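Local coordinates for RING finger protein unkempt homolog (Mus musculus, PDB 5ELH) that binds specific RNA sequences through clustered CCCH zinc fingers and represses translation to shape the early morphology of cortical neurons, at residues E88-H92 / N114-F120; L93-G99 / D126-Y132; E10-C16 / Y30-H36. One frame throughout, in Å; residues are numbered along the deposited sequence.

Contact 1: residues E88-H92 / N114-F120; sequences ERRYH and NGLHCAF. With ZN (zinc ion), chain F.
The hydroxyl of Tyr91 donates to the backbone carbonyl of His117 in a remarkably short hydrogen bond: OH of Tyr91 and O of His117 lie 2.4 Å apart, a value doubtful as an exact length although the pairing is plain. The acceptor sits at the rim of the phenol, near its plane. The face of the ring does separate work, since CB of Ala119 lies over it, off-centre, in a CH-pi contact 4.2 Å from the centroid of the Tyr91 ring. The same methyl lies against one face of the Arg90 guanidinium, where NH2 of Arg90 is 3.6 Å from CB of Ala119. Alanine suits this place because two flat groups close on it together, and a single methyl is enough to touch both. Arg90 gets there by a bend late in its chain (chi3 50°), which turns the planar end across Ala119.

All this joins the end of helix 87-90 to a CCCH zinc finger. Cys118 binds the zinc ion through SG at 2.4 Å, and Cys101, Cys111 and His122 complete the site. The approach to this ligand is made by two overlapping turns, type II' from Asn114 to His117 and type I from Gly115 to Cys118; Gly115 has a positive phi, which glycine accepts readily. Just past the ligand, N of Phe120 gives a hydrogen bond of 3.4 Å to SG of Cys118, which probably helps to spread the negative charge of the zinc-bound thiolate. The imidazole of His117 turns to other partners, Tyr7 and Thr31. At the outer end of the contact NH1 of Arg90 meets the edge of the Phe120 ring, 3.6 Å from CE1 of Phe120, with guanidinium and ring planes 52° apart.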
loop_
_atom_site.group_PDB
_atom_site.type_symbol
_atom_site.label_atom_id
_atom_site.label_comp_id
_atom_site.label_asym_id
_atom_site.label_seq_id
_atom_site.Cartn_x
_atom_site.Cartn_y
_atom_site.Cartn_z
ATOM N N GLU A 88 -16.807 -3.067 -5.685
ATOM C CA GLU A 88 -16.429 -4.198 -4.845
ATOM C C GLU A 88 -16.340 -5.471 -5.687
ATOM O O GLU A 88 -15.453 -6.294 -5.483
ATOM C CB GLU A 88 -17.372 -4.382 -3.642
ATOM C CG GLU A 88 -17.063 -3.411 -2.507
ATOM C CD GLU A 88 -17.637 -3.842 -1.158
ATOM O OE1 GLU A 88 -18.430 -4.813 -1.102
ATOM O OE2 GLU A 88 -17.265 -3.212 -0.149
ATOM N N ARG A 89 -17.249 -5.624 -6.642
ATOM C CA ARG A 89 -17.239 -6.803 -7.506
ATOM C C ARG A 89 -16.114 -6.715 -8.530
ATOM O O ARG A 89 -15.385 -7.674 -8.755
ATOM C CB ARG A 89 -18.584 -6.933 -8.223
ATOM C CG ARG A 89 -18.620 -8.015 -9.280
ATOM C CD ARG A 89 -19.610 -9.110 -9.011
ATOM N NE ARG A 89 -20.686 -9.088 -9.986
ATOM C CZ ARG A 89 -21.264 -10.165 -10.510
ATOM N NH1 ARG A 89 -20.895 -11.383 -10.148
ATOM N NH2 ARG A 89 -22.222 -10.012 -11.411
ATOM N N ARG A 90 -15.976 -5.549 -9.143
ATOM C CA ARG A 90 -15.043 -5.377 -10.247
ATOM C C ARG A 90 -13.577 -5.480 -9.821
ATOM O O ARG A 90 -12.720 -5.853 -10.621
ATOM C CB ARG A 90 -15.321 -4.038 -10.937
ATOM C CG ARG A 90 -16.550 -4.073 -11.846
ATOM C CD ARG A 90 -16.996 -2.686 -12.312
ATOM N NE ARG A 90 -15.909 -1.875 -12.864
ATOM C CZ ARG A 90 -15.544 -1.856 -14.145
ATOM N NH1 ARG A 90 -16.165 -2.621 -15.039
ATOM N NH2 ARG A 90 -14.543 -1.073 -14.537
ATOM N N TYR A 91 -13.287 -5.147 -8.568
ATOM C CA TYR A 91 -11.919 -5.193 -8.056
ATOM C C TYR A 91 -11.738 -6.332 -7.055
ATOM O O TYR A 91 -10.768 -6.369 -6.297
ATOM C CB TYR A 91 -11.519 -3.835 -7.477
ATOM C CG TYR A 91 -11.523 -2.791 -8.571
ATOM C CD1 TYR A 91 -12.677 -2.079 -8.867
ATOM C CD2 TYR A 91 -10.402 -2.577 -9.358
ATOM C CE1 TYR A 91 -12.706 -1.153 -9.876
ATOM C CE2 TYR A 91 -10.419 -1.658 -10.370
ATOM C CZ TYR A 91 -11.576 -0.945 -10.632
ATOM O OH TYR A 91 -11.615 -0.016 -11.648
ATOM N N HIS A 92 -12.666 -7.274 -7.100
ATOM C CA HIS A 92 -12.608 -8.474 -6.266
ATOM C C HIS A 92 -11.533 -9.430 -6.786
ATOM O O HIS A 92 -11.277 -9.504 -8.003
ATOM C CB HIS A 92 -13.971 -9.168 -6.283
ATOM C CG HIS A 92 -14.233 -10.049 -5.099
ATOM N ND1 HIS A 92 -13.586 -11.251 -4.899
ATOM C CD2 HIS A 92 -15.102 -9.915 -4.070
ATOM C CE1 HIS A 92 -14.026 -11.805 -3.783
ATOM N NE2 HIS A 92 -14.956 -11.022 -3.268
ATOM N N ASN A 114 -13.375 3.517 -19.600
ATOM C CA ASN A 114 -13.102 3.513 -18.166
ATOM C C ASN A 114 -11.720 4.050 -17.813
ATOM O O ASN A 114 -11.356 4.120 -16.640
ATOM C CB ASN A 114 -13.249 2.095 -17.607
ATOM C CG ASN A 114 -14.653 1.552 -17.765
ATOM O OD1 ASN A 114 -15.633 2.256 -17.527
ATOM N ND2 ASN A 114 -14.759 0.294 -18.181
ATOM N N GLY A 115 -10.942 4.414 -18.823
ATOM C CA GLY A 115 -9.625 4.972 -18.590
ATOM C C GLY A 115 -8.662 3.965 -17.997
ATOM O O GLY A 115 -8.804 2.756 -18.191
ATOM N N LEU A 116 -7.681 4.468 -17.257
ATOM C CA LEU A 116 -6.624 3.617 -16.711
ATOM C C LEU A 116 -7.111 2.692 -15.604
ATOM O O LEU A 116 -6.449 1.701 -15.294
ATOM C CB LEU A 116 -5.447 4.451 -16.185
ATOM C CG LEU A 116 -5.588 5.970 -16.021
ATOM C CD1 LEU A 116 -6.614 6.349 -14.955
ATOM C CD2 LEU A 116 -4.228 6.576 -15.695
ATOM N N HIS A 117 -8.259 3.004 -15.012
ATOM C CA HIS A 117 -8.747 2.219 -13.882
ATOM C C HIS A 117 -9.570 1.003 -14.297
ATOM O O HIS A 117 -10.012 0.250 -13.436
ATOM C CB HIS A 117 -9.573 3.085 -12.925
ATOM C CG HIS A 117 -8.794 4.195 -12.292
ATOM N ND1 HIS A 117 -7.456 4.082 -11.982
ATOM C CD2 HIS A 117 -9.161 5.445 -11.926
ATOM C CE1 HIS A 117 -7.034 5.211 -11.446
ATOM N NE2 HIS A 117 -8.047 6.056 -11.404
ATOM N N CYS A 118 -9.764 0.809 -15.599
ATOM C CA CYS A 118 -10.632 -0.253 -16.092
ATOM C C CYS A 118 -10.324 -1.590 -15.415
ATOM O O CYS A 118 -9.164 -1.949 -15.230
ATOM C CB CYS A 118 -10.500 -0.407 -17.600
ATOM S SG CYS A 118 -11.575 -1.705 -18.231
ATOM N N ALA A 119 -11.377 -2.309 -15.045
ATOM C CA ALA A 119 -11.247 -3.540 -14.270
ATOM C C ALA A 119 -11.165 -4.787 -15.150
ATOM O O ALA A 119 -11.018 -5.899 -14.646
ATOM C CB ALA A 119 -12.411 -3.664 -13.270
ATOM N N PHE A 120 -11.258 -4.600 -16.463
ATOM C CA PHE A 120 -11.073 -5.706 -17.399
ATOM C C PHE A 120 -9.675 -5.620 -17.995
ATOM O O PHE A 120 -9.047 -4.554 -17.980
ATOM C CB PHE A 120 -12.132 -5.672 -18.507
ATOM C CG PHE A 120 -13.502 -6.108 -18.055
ATOM C CD1 PHE A 120 -14.343 -5.227 -17.393
ATOM C CD2 PHE A 120 -13.948 -7.398 -18.296
ATOM C CE1 PHE A 120 -15.600 -5.621 -16.982
ATOM C CE2 PHE A 120 -15.206 -7.800 -17.883
ATOM C CZ PHE A 120 -16.031 -6.908 -17.226
HETATM ZN ZN ZN F . -11.654 -1.413 -20.565
#

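Contact 2: residues L93-G99 / D126-Y132; sequences LRYYKTG and DLRSPVY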
loop_
_atom_site.group_PDB
_atom_site.type_symbol
_atom_site.label_atom_id
_atom_site.label_comp_id
_atom_site.label_asym_id
_atom_site.label_seq_id
_atom_site.Cartn_x
_atom_site.Cartn_y
_atom_site.Cartn_z
ATOM N N LEU A 93 -10.905 -10.146 -5.858
ATOM C CA LEU A 93 -9.905 -11.172 -6.184
ATOM C C LEU A 93 -10.417 -12.194 -7.199
ATOM O O LEU A 93 -9.664 -12.698 -8.027
ATOM C CB LEU A 93 -9.452 -11.889 -4.906
ATOM C CG LEU A 93 -8.488 -11.091 -4.024
ATOM C CD1 LEU A 93 -8.442 -11.657 -2.607
ATOM C CD2 LEU A 93 -7.101 -11.059 -4.647
ATOM N N ARG A 94 -11.717 -12.453 -7.158
ATOM C CA ARG A 94 -12.366 -13.416 -8.028
ATOM C C ARG A 94 -12.430 -12.972 -9.481
ATOM O O ARG A 94 -12.354 -13.800 -10.389
ATOM C CB ARG A 94 -13.789 -13.667 -7.525
ATOM C CG ARG A 94 -14.662 -14.501 -8.452
ATOM C CD ARG A 94 -14.089 -15.891 -8.657
ATOM N NE ARG A 94 -14.958 -16.709 -9.496
ATOM C CZ ARG A 94 -14.904 -16.756 -10.821
ATOM N NH1 ARG A 94 -14.015 -16.024 -11.491
ATOM N NH2 ARG A 94 -15.746 -17.543 -11.480
ATOM N N TYR A 95 -12.588 -11.672 -9.696
ATOM C CA TYR A 95 -12.944 -11.155 -11.016
ATOM C C TYR A 95 -11.997 -10.132 -11.645
ATOM O O TYR A 95 -11.935 -10.035 -12.874
ATOM C CB TYR A 95 -14.347 -10.565 -10.969
ATOM C CG TYR A 95 -15.431 -11.598 -10.858
ATOM C CD1 TYR A 95 -15.556 -12.596 -11.815
ATOM C CD2 TYR A 95 -16.342 -11.575 -9.806
ATOM C CE1 TYR A 95 -16.542 -13.536 -11.740
ATOM C CE2 TYR A 95 -17.345 -12.527 -9.715
ATOM C CZ TYR A 95 -17.433 -13.510 -10.683
ATOM O OH TYR A 95 -18.418 -14.456 -10.631
ATOM N N TYR A 96 -11.262 -9.376 -10.841
ATOM C CA TYR A 96 -10.416 -8.309 -11.385
ATOM C C TYR A 96 -9.466 -8.816 -12.476
ATOM O O TYR A 96 -8.706 -9.759 -12.270
ATOM C CB TYR A 96 -9.625 -7.637 -10.261
ATOM C CG TYR A 96 -8.720 -6.517 -10.703
ATOM C CD1 TYR A 96 -9.233 -5.337 -11.229
ATOM C CD2 TYR A 96 -7.347 -6.629 -10.572
ATOM C CE1 TYR A 96 -8.398 -4.309 -11.629
ATOM C CE2 TYR A 96 -6.505 -5.607 -10.969
ATOM C CZ TYR A 96 -7.035 -4.450 -11.490
ATOM O OH TYR A 96 -6.189 -3.448 -11.874
ATOM N N LYS A 97 -9.549 -8.177 -13.641
ATOM C CA LYS A 97 -8.707 -8.486 -14.811
ATOM C C LYS A 97 -8.697 -9.959 -15.221
ATOM O O LYS A 97 -7.688 -10.444 -15.741
ATOM C CB LYS A 97 -7.262 -8.034 -14.575
ATOM C CG LYS A 97 -7.106 -6.562 -14.216
ATOM C CD LYS A 97 -6.895 -5.719 -15.425
ATOM C CE LYS A 97 -6.793 -4.263 -15.048
ATOM N NZ LYS A 97 -6.699 -3.432 -16.264
ATOM N N THR A 98 -9.812 -10.658 -15.019
ATOM C CA THR A 98 -9.903 -12.077 -15.387
ATOM C C THR A 98 -10.496 -12.301 -16.772
ATOM O O THR A 98 -10.458 -13.418 -17.289
ATOM C CB THR A 98 -10.746 -12.869 -14.367
ATOM O OG1 THR A 98 -12.069 -12.333 -14.315
ATOM C CG2 THR A 98 -10.116 -12.787 -12.999
ATOM N N GLY A 99 -11.048 -11.245 -17.364
ATOM C CA GLY A 99 -11.618 -11.317 -18.696
ATOM C C GLY A 99 -11.174 -10.125 -19.538
ATOM O O GLY A 99 -10.658 -9.142 -18.999
ATOM N N ASP A 126 -2.391 -8.741 -19.872
ATOM C CA ASP A 126 -2.933 -8.003 -18.740
ATOM C C ASP A 126 -3.886 -8.874 -17.935
ATOM O O ASP A 126 -4.456 -8.418 -16.954
ATOM C CB ASP A 126 -3.661 -6.748 -19.242
ATOM C CG ASP A 126 -3.958 -5.739 -18.140
ATOM O OD1 ASP A 126 -3.233 -5.701 -17.122
ATOM O OD2 ASP A 126 -4.922 -4.961 -18.303
ATOM N N LEU A 127 -4.060 -10.131 -18.346
ATOM C CA LEU A 127 -4.965 -11.040 -17.639
ATOM C C LEU A 127 -4.331 -11.585 -16.369
ATOM O O LEU A 127 -3.117 -11.746 -16.290
ATOM C CB LEU A 127 -5.344 -12.220 -18.530
ATOM C CG LEU A 127 -6.293 -11.926 -19.686
ATOM C CD1 LEU A 127 -6.260 -13.066 -20.698
ATOM C CD2 LEU A 127 -7.702 -11.707 -19.165
ATOM N N ARG A 128 -5.160 -11.849 -15.367
ATOM C CA ARG A 128 -4.743 -12.659 -14.234
ATOM C C ARG A 128 -5.722 -13.805 -14.081
ATOM O O ARG A 128 -6.854 -13.737 -14.561
ATOM C CB ARG A 128 -4.685 -11.835 -12.942
ATOM C CG ARG A 128 -5.967 -11.118 -12.595
ATOM C CD ARG A 128 -5.786 -10.253 -11.359
ATOM N NE ARG A 128 -5.828 -11.045 -10.135
ATOM C CZ ARG A 128 -6.943 -11.419 -9.507
ATOM N NH1 ARG A 128 -8.137 -11.085 -9.975
ATOM N NH2 ARG A 128 -6.859 -12.154 -8.408
ATOM N N SER A 129 -5.277 -14.868 -13.422
ATOM C CA SER A 129 -6.150 -15.984 -13.132
ATOM C C SER A 129 -7.035 -15.573 -11.973
ATOM O O SER A 129 -6.594 -14.848 -11.079
ATOM C CB SER A 129 -5.332 -17.213 -12.758
ATOM O OG SER A 129 -4.389 -17.517 -13.772
ATOM N N PRO A 130 -8.298 -16.012 -11.989
ATOM C CA PRO A 130 -9.109 -15.729 -10.810
ATOM C C PRO A 130 -8.566 -16.382 -9.541
ATOM O O PRO A 130 -7.768 -17.320 -9.605
ATOM C CB PRO A 130 -10.485 -16.303 -11.179
ATOM C CG PRO A 130 -10.303 -17.068 -12.426
ATOM C CD PRO A 130 -9.091 -16.571 -13.094
ATOM N N VAL A 131 -8.960 -15.832 -8.396
ATOM C CA VAL A 131 -8.836 -16.517 -7.110
ATOM C C VAL A 131 -10.244 -16.993 -6.779
ATOM O O VAL A 131 -11.187 -16.215 -6.844
ATOM C CB VAL A 131 -8.338 -15.575 -5.996
ATOM C CG1 VAL A 131 -8.505 -16.213 -4.603
ATOM C CG2 VAL A 131 -6.889 -15.190 -6.232
ATOM N N TYR A 132 -10.385 -18.267 -6.430
ATOM C CA TYR A 132 -11.691 -18.847 -6.194
ATOM C C TYR A 132 -11.881 -19.151 -4.709
ATOM O O TYR A 132 -10.940 -19.570 -4.030
ATOM C CB TYR A 132 -11.825 -20.157 -6.968
ATOM C CG TYR A 132 -11.837 -20.038 -8.483
ATOM C CD1 TYR A 132 -12.998 -19.702 -9.161
ATOM C CD2 TYR A 132 -10.702 -20.314 -9.231
ATOM C CE1 TYR A 132 -13.027 -19.622 -10.546
ATOM C CE2 TYR A 132 -10.720 -20.240 -10.621
ATOM C CZ TYR A 132 -11.887 -19.898 -11.269
ATOM O OH TYR A 132 -11.920 -19.811 -12.645
HETATM O O HOH W 1 -3.399 -2.973 -15.966
HETATM O O HOH W 2 -8.456 -15.227 -16.276
#
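Residues 126-132 run past the looped 93-99, which carries a type II turn from Tyr95 to Thr98, and two backbone bonds join them: Val131 N to Leu93 O, and Arg128 N to Lys97 O at 2.9 Å. Both segments belong to the UNK-like CCCH zinc finger, and these bonds hold them together without regular strands.

Arg128 carries most of the polar work. Its CG stands between the backbone N and the carbonyl carbon (chi1 55°), and a bend at chi3 turns the guanidinium back toward the loop. NH1 and NH2 both grip the one oxygen of Leu93, NH2 on a lone pair and NH1 from above the carbonyl plane; with Val131 N this oxygen accepts three bonds. NH1 of Arg128 also reaches O of Tyr96 at 2.7 Å, nearly straight at 167° and again on a lone pair. A leucine in place of Arg128 would probably leave the Tyr96 carbonyl without this mate and Leu93 O with a single one of its three donors.

Arg94 is used for its flat faces. CE1 of Tyr132 lies over the centre of its guanidinium, 3.4 Å from CZ of Arg94, while the neighbouring Tyr95 covers the opposite face; Glu136 takes the charge in a salt bridge. The flexible chain of Lys97 ends in a compact ammonium group that can meet several oxygens at once: its NZ forms a salt bridge with OD2 of Asp126 at 3.1 Å and also donates to the carbonyls of Cys118 and Phe120. Thr98 braces the turn, its OG1 bonded to O of Tyr95 at 2.7 Å. Pro130 lies alongside Arg94, with CB of Pro130 3.2 Å from O of Arg94, a carbonyl oxygen buried here without a hydrogen-bonding partner in the model.

Contact 3: residues E10-C16 / Y30-H36; sequences EFRTEQC and YTCFHWH. With ZN (zinc ion), chain D.
A bend at chi2 (-85°) swings the Arg12 side chain across to Tyr30, whose CG lies anti to its own backbone N (chi1 180°), so that the two side chains come at each other from opposite directions. The guanidinium and phenol planes are 22° apart, and CE2 of Tyr30 lies over the middle of the guanidinium, 3.2 Å from CZ of Arg12. Phe11 covers the opposite face with CZ of its ring. Rotation is fixed from the side by NE of Arg12, which gives a nearly straight hydrogen bond to O of Cys32 at 3.1 Å. Arginine suits this slot because it is flat enough to lie between two rings and still has an N-H at its edge.

Phe11 serves a second neighbour: its edge points into the face of Phe33 in a T-shaped pair, CD1 of Phe11 being 3.5 Å from CD1 of Phe33. Trp35 lies flat against the chain opposite. CB of Gln15 stands over the six-membered ring of Trp35, 3.7 Å from its centroid, and the extended glutamine follows the indole with its amide inclined only slightly to the ring plane.

Backbone bonds keep the segments in line. Arg12 N donates to Phe33 O, while Trp35 N to Glu14 O and Cys16 N to Trp35 O form a single bridge around Gln15. A water joins Glu10 O, Glu14 N and ND1 of His34. The hydroxyl of Tyr30 donates to O of His34, and the edge of its ring, at CE1, points onto one face of the His36 imidazole. These ties bring SG of Cys16 (2.3 Å), SG of Cys32 and NE2 of His36 (2.0 Å) onto one zinc ion, with Cys24 as fourth ligand: the metal site of a CCCH zinc finger.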
loop_
_atom_site.group_PDB
_atom_site.type_symbol
_atom_site.label_atom_id
_atom_site.label_comp_id
_atom_site.label_asym_id
_atom_site.label_seq_id
_atom_site.Cartn_x
_atom_site.Cartn_y
_atom_site.Cartn_z
ATOM N N GLU A 10 -5.739 -1.536 -2.766
ATOM C CA GLU A 10 -5.837 -0.117 -2.427
ATOM C C GLU A 10 -6.942 0.669 -3.130
ATOM O O GLU A 10 -7.434 1.649 -2.564
ATOM C CB GLU A 10 -4.489 0.570 -2.678
ATOM C CG GLU A 10 -3.292 -0.232 -2.176
ATOM C CD GLU A 10 -2.238 0.626 -1.499
ATOM O OE1 GLU A 10 -1.910 1.714 -2.025
ATOM O OE2 GLU A 10 -1.740 0.207 -0.430
ATOM N N PHE A 11 -7.328 0.271 -4.344
ATOM C CA PHE A 11 -8.254 1.087 -5.138
ATOM C C PHE A 11 -9.538 1.442 -4.388
ATOM O O PHE A 11 -10.306 0.570 -3.980
ATOM C CB PHE A 11 -8.600 0.435 -6.477
ATOM C CG PHE A 11 -9.326 1.359 -7.431
ATOM C CD1 PHE A 11 -8.701 2.486 -7.938
ATOM C CD2 PHE A 11 -10.632 1.095 -7.816
ATOM C CE1 PHE A 11 -9.366 3.333 -8.816
ATOM C CE2 PHE A 11 -11.301 1.931 -8.690
ATOM C CZ PHE A 11 -10.673 3.054 -9.189
ATOM N N ARG A 12 -9.727 2.744 -4.190
ATOM C CA ARG A 12 -10.937 3.303 -3.586
ATOM C C ARG A 12 -11.225 2.754 -2.196
ATOM O O ARG A 12 -12.384 2.695 -1.778
ATOM C CB ARG A 12 -12.138 3.054 -4.493
ATOM C CG ARG A 12 -12.002 3.671 -5.860
ATOM C CD ARG A 12 -12.423 5.114 -5.879
ATOM N NE ARG A 12 -12.338 5.657 -7.226
ATOM C CZ ARG A 12 -13.192 5.373 -8.205
ATOM N NH1 ARG A 12 -14.215 4.544 -8.008
ATOM N NH2 ARG A 12 -13.017 5.921 -9.389
ATOM N N THR A 13 -10.169 2.366 -1.485
ATOM C CA THR A 13 -10.305 1.829 -0.129
ATOM C C THR A 13 -10.129 2.893 0.948
ATOM O O THR A 13 -10.581 2.711 2.070
ATOM C CB THR A 13 -9.269 0.728 0.140
ATOM O OG1 THR A 13 -7.950 1.239 -0.095
ATOM C CG2 THR A 13 -9.533 -0.472 -0.735
ATOM N N GLU A 14 -9.465 3.994 0.604
ATOM C CA GLU A 14 -9.175 5.063 1.564
ATOM C C GLU A 14 -9.689 6.399 1.057
ATOM O O GLU A 14 -9.804 6.615 -0.157
ATOM C CB GLU A 14 -7.665 5.179 1.801
ATOM C CG GLU A 14 -7.011 3.930 2.373
ATOM C CD GLU A 14 -7.393 3.662 3.811
ATOM O OE1 GLU A 14 -7.773 4.619 4.522
ATOM O OE2 GLU A 14 -7.309 2.488 4.228
ATOM N N GLN A 15 -9.976 7.306 1.987
ATOM C CA GLN A 15 -10.501 8.611 1.631
ATOM C C GLN A 15 -9.415 9.500 1.039
ATOM O O GLN A 15 -8.275 9.510 1.508
ATOM C CB GLN A 15 -11.099 9.310 2.849
ATOM C CG GLN A 15 -11.848 10.576 2.490
ATOM C CD GLN A 15 -12.424 11.287 3.705
ATOM O OE1 GLN A 15 -11.880 11.213 4.806
ATOM N NE2 GLN A 15 -13.534 11.974 3.503
ATOM N N CYS A 16 -9.788 10.265 0.021
ATOM C CA CYS A 16 -8.875 11.214 -0.604
ATOM C C CYS A 16 -8.636 12.415 0.316
ATOM O O CYS A 16 -9.565 13.176 0.590
ATOM C CB CYS A 16 -9.462 11.696 -1.938
ATOM S SG CYS A 16 -8.442 12.899 -2.847
ATOM N N TYR A 30 -14.024 11.919 -12.579
ATOM C CA TYR A 30 -13.589 11.272 -11.351
ATOM C C TYR A 30 -12.577 10.171 -11.655
ATOM O O TYR A 30 -12.947 9.018 -11.820
ATOM C CB TYR A 30 -14.807 10.707 -10.616
ATOM C CG TYR A 30 -14.497 10.003 -9.312
ATOM C CD1 TYR A 30 -13.627 10.559 -8.381
ATOM C CD2 TYR A 30 -15.093 8.787 -9.005
ATOM C CE1 TYR A 30 -13.353 9.914 -7.187
ATOM C CE2 TYR A 30 -14.825 8.137 -7.820
ATOM C CZ TYR A 30 -13.958 8.700 -6.917
ATOM O OH TYR A 30 -13.699 8.037 -5.737
ATOM N N THR A 31 -11.301 10.542 -11.748
ATOM C CA THR A 31 -10.238 9.579 -12.029
ATOM C C THR A 31 -9.410 9.270 -10.789
ATOM O O THR A 31 -8.326 8.693 -10.893
ATOM C CB THR A 31 -9.256 10.121 -13.077
ATOM O OG1 THR A 31 -8.552 11.246 -12.533
ATOM C CG2 THR A 31 -9.985 10.522 -14.350
ATOM N N CYS A 32 -9.898 9.670 -9.620
ATOM C CA CYS A 32 -9.092 9.548 -8.418
ATOM C C CYS A 32 -9.005 8.098 -7.976
ATOM O O CYS A 32 -9.942 7.315 -8.133
ATOM C CB CYS A 32 -9.637 10.404 -7.270
ATOM S SG CYS A 32 -8.447 10.570 -5.897
ATOM N N PHE A 33 -7.859 7.763 -7.405
ATOM C CA PHE A 33 -7.610 6.423 -6.901
ATOM C C PHE A 33 -8.298 6.194 -5.550
ATOM O O PHE A 33 -8.480 5.056 -5.117
ATOM C CB PHE A 33 -6.105 6.223 -6.756
ATOM C CG PHE A 33 -5.706 4.799 -6.610
ATOM C CD1 PHE A 33 -5.589 3.988 -7.724
ATOM C CD2 PHE A 33 -5.461 4.262 -5.361
ATOM C CE1 PHE A 33 -5.228 2.665 -7.592
ATOM C CE2 PHE A 33 -5.098 2.945 -5.226
ATOM C CZ PHE A 33 -4.984 2.145 -6.341
ATOM N N HIS A 34 -8.682 7.285 -4.898
ATOM C CA HIS A 34 -9.233 7.232 -3.550
ATOM C C HIS A 34 -10.710 7.578 -3.582
ATOM O O HIS A 34 -11.181 8.150 -4.559
ATOM C CB HIS A 34 -8.467 8.212 -2.675
ATOM C CG HIS A 34 -6.993 7.974 -2.677
ATOM N ND1 HIS A 34 -6.426 6.827 -2.162
ATOM C CD2 HIS A 34 -5.970 8.715 -3.162
ATOM C CE1 HIS A 34 -5.115 6.882 -2.313
ATOM N NE2 HIS A 34 -4.812 8.018 -2.917
ATOM N N TRP A 35 -11.458 7.222 -2.538
ATOM C CA TRP A 35 -12.870 7.570 -2.525
ATOM C C TRP A 35 -13.075 9.011 -2.066
ATOM O O TRP A 35 -12.315 9.543 -1.254
ATOM C CB TRP A 35 -13.738 6.575 -1.731
ATOM C CG TRP A 35 -13.500 6.426 -0.260
ATOM C CD1 TRP A 35 -12.788 5.445 0.356
ATOM C CD2 TRP A 35 -14.031 7.253 0.784
ATOM N NE1 TRP A 35 -12.827 5.612 1.718
ATOM C CE2 TRP A 35 -13.583 6.718 2.008
ATOM C CE3 TRP A 35 -14.829 8.402 0.801
ATOM C CZ2 TRP A 35 -13.905 7.289 3.239
ATOM C CZ3 TRP A 35 -15.146 8.972 2.023
ATOM C CH2 TRP A 35 -14.684 8.410 3.227
ATOM N N HIS A 36 -14.100 9.632 -2.632
ATOM C CA HIS A 36 -14.457 11.000 -2.293
ATOM C C HIS A 36 -15.735 10.995 -1.441
ATOM O O HIS A 36 -15.836 11.719 -0.458
ATOM C CB HIS A 36 -14.640 11.831 -3.569
ATOM C CG HIS A 36 -13.358 12.149 -4.286
ATOM N ND1 HIS A 36 -13.314 12.963 -5.398
ATOM C CD2 HIS A 36 -12.080 11.770 -4.052
ATOM C CE1 HIS A 36 -12.067 13.074 -5.816
ATOM N NE2 HIS A 36 -11.295 12.365 -5.018
HETATM ZN ZN ZN D . -9.268 12.584 -4.968
HETATM O O HOH W 3 -7.470 4.265 -1.641
#

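Contacts 1 and 3 are partly buried and each includes zinc ligands, one in contact 1 and three in contact 3; contact 2 is a surface contact with no ligand of its own. Segment 114-120 of contact 1 lies in the same finger as contact 2, and the two interlock along the chain: Lys97 N bonds to Ala119 O, and the rings of Tyr91 and Tyr96 meet. Contact 3 belongs to the first zinc finger domain of Unkempt, yet it joins contact 1 through Phe11, which packs on Tyr91 and His117, and through His117 NE2 bonded to Thr31 O. Contacts 1 and 3 combine aromatic packing, an arginine laid flat and metal binding, whereas charged groups and carbonyls prevail in contact 2.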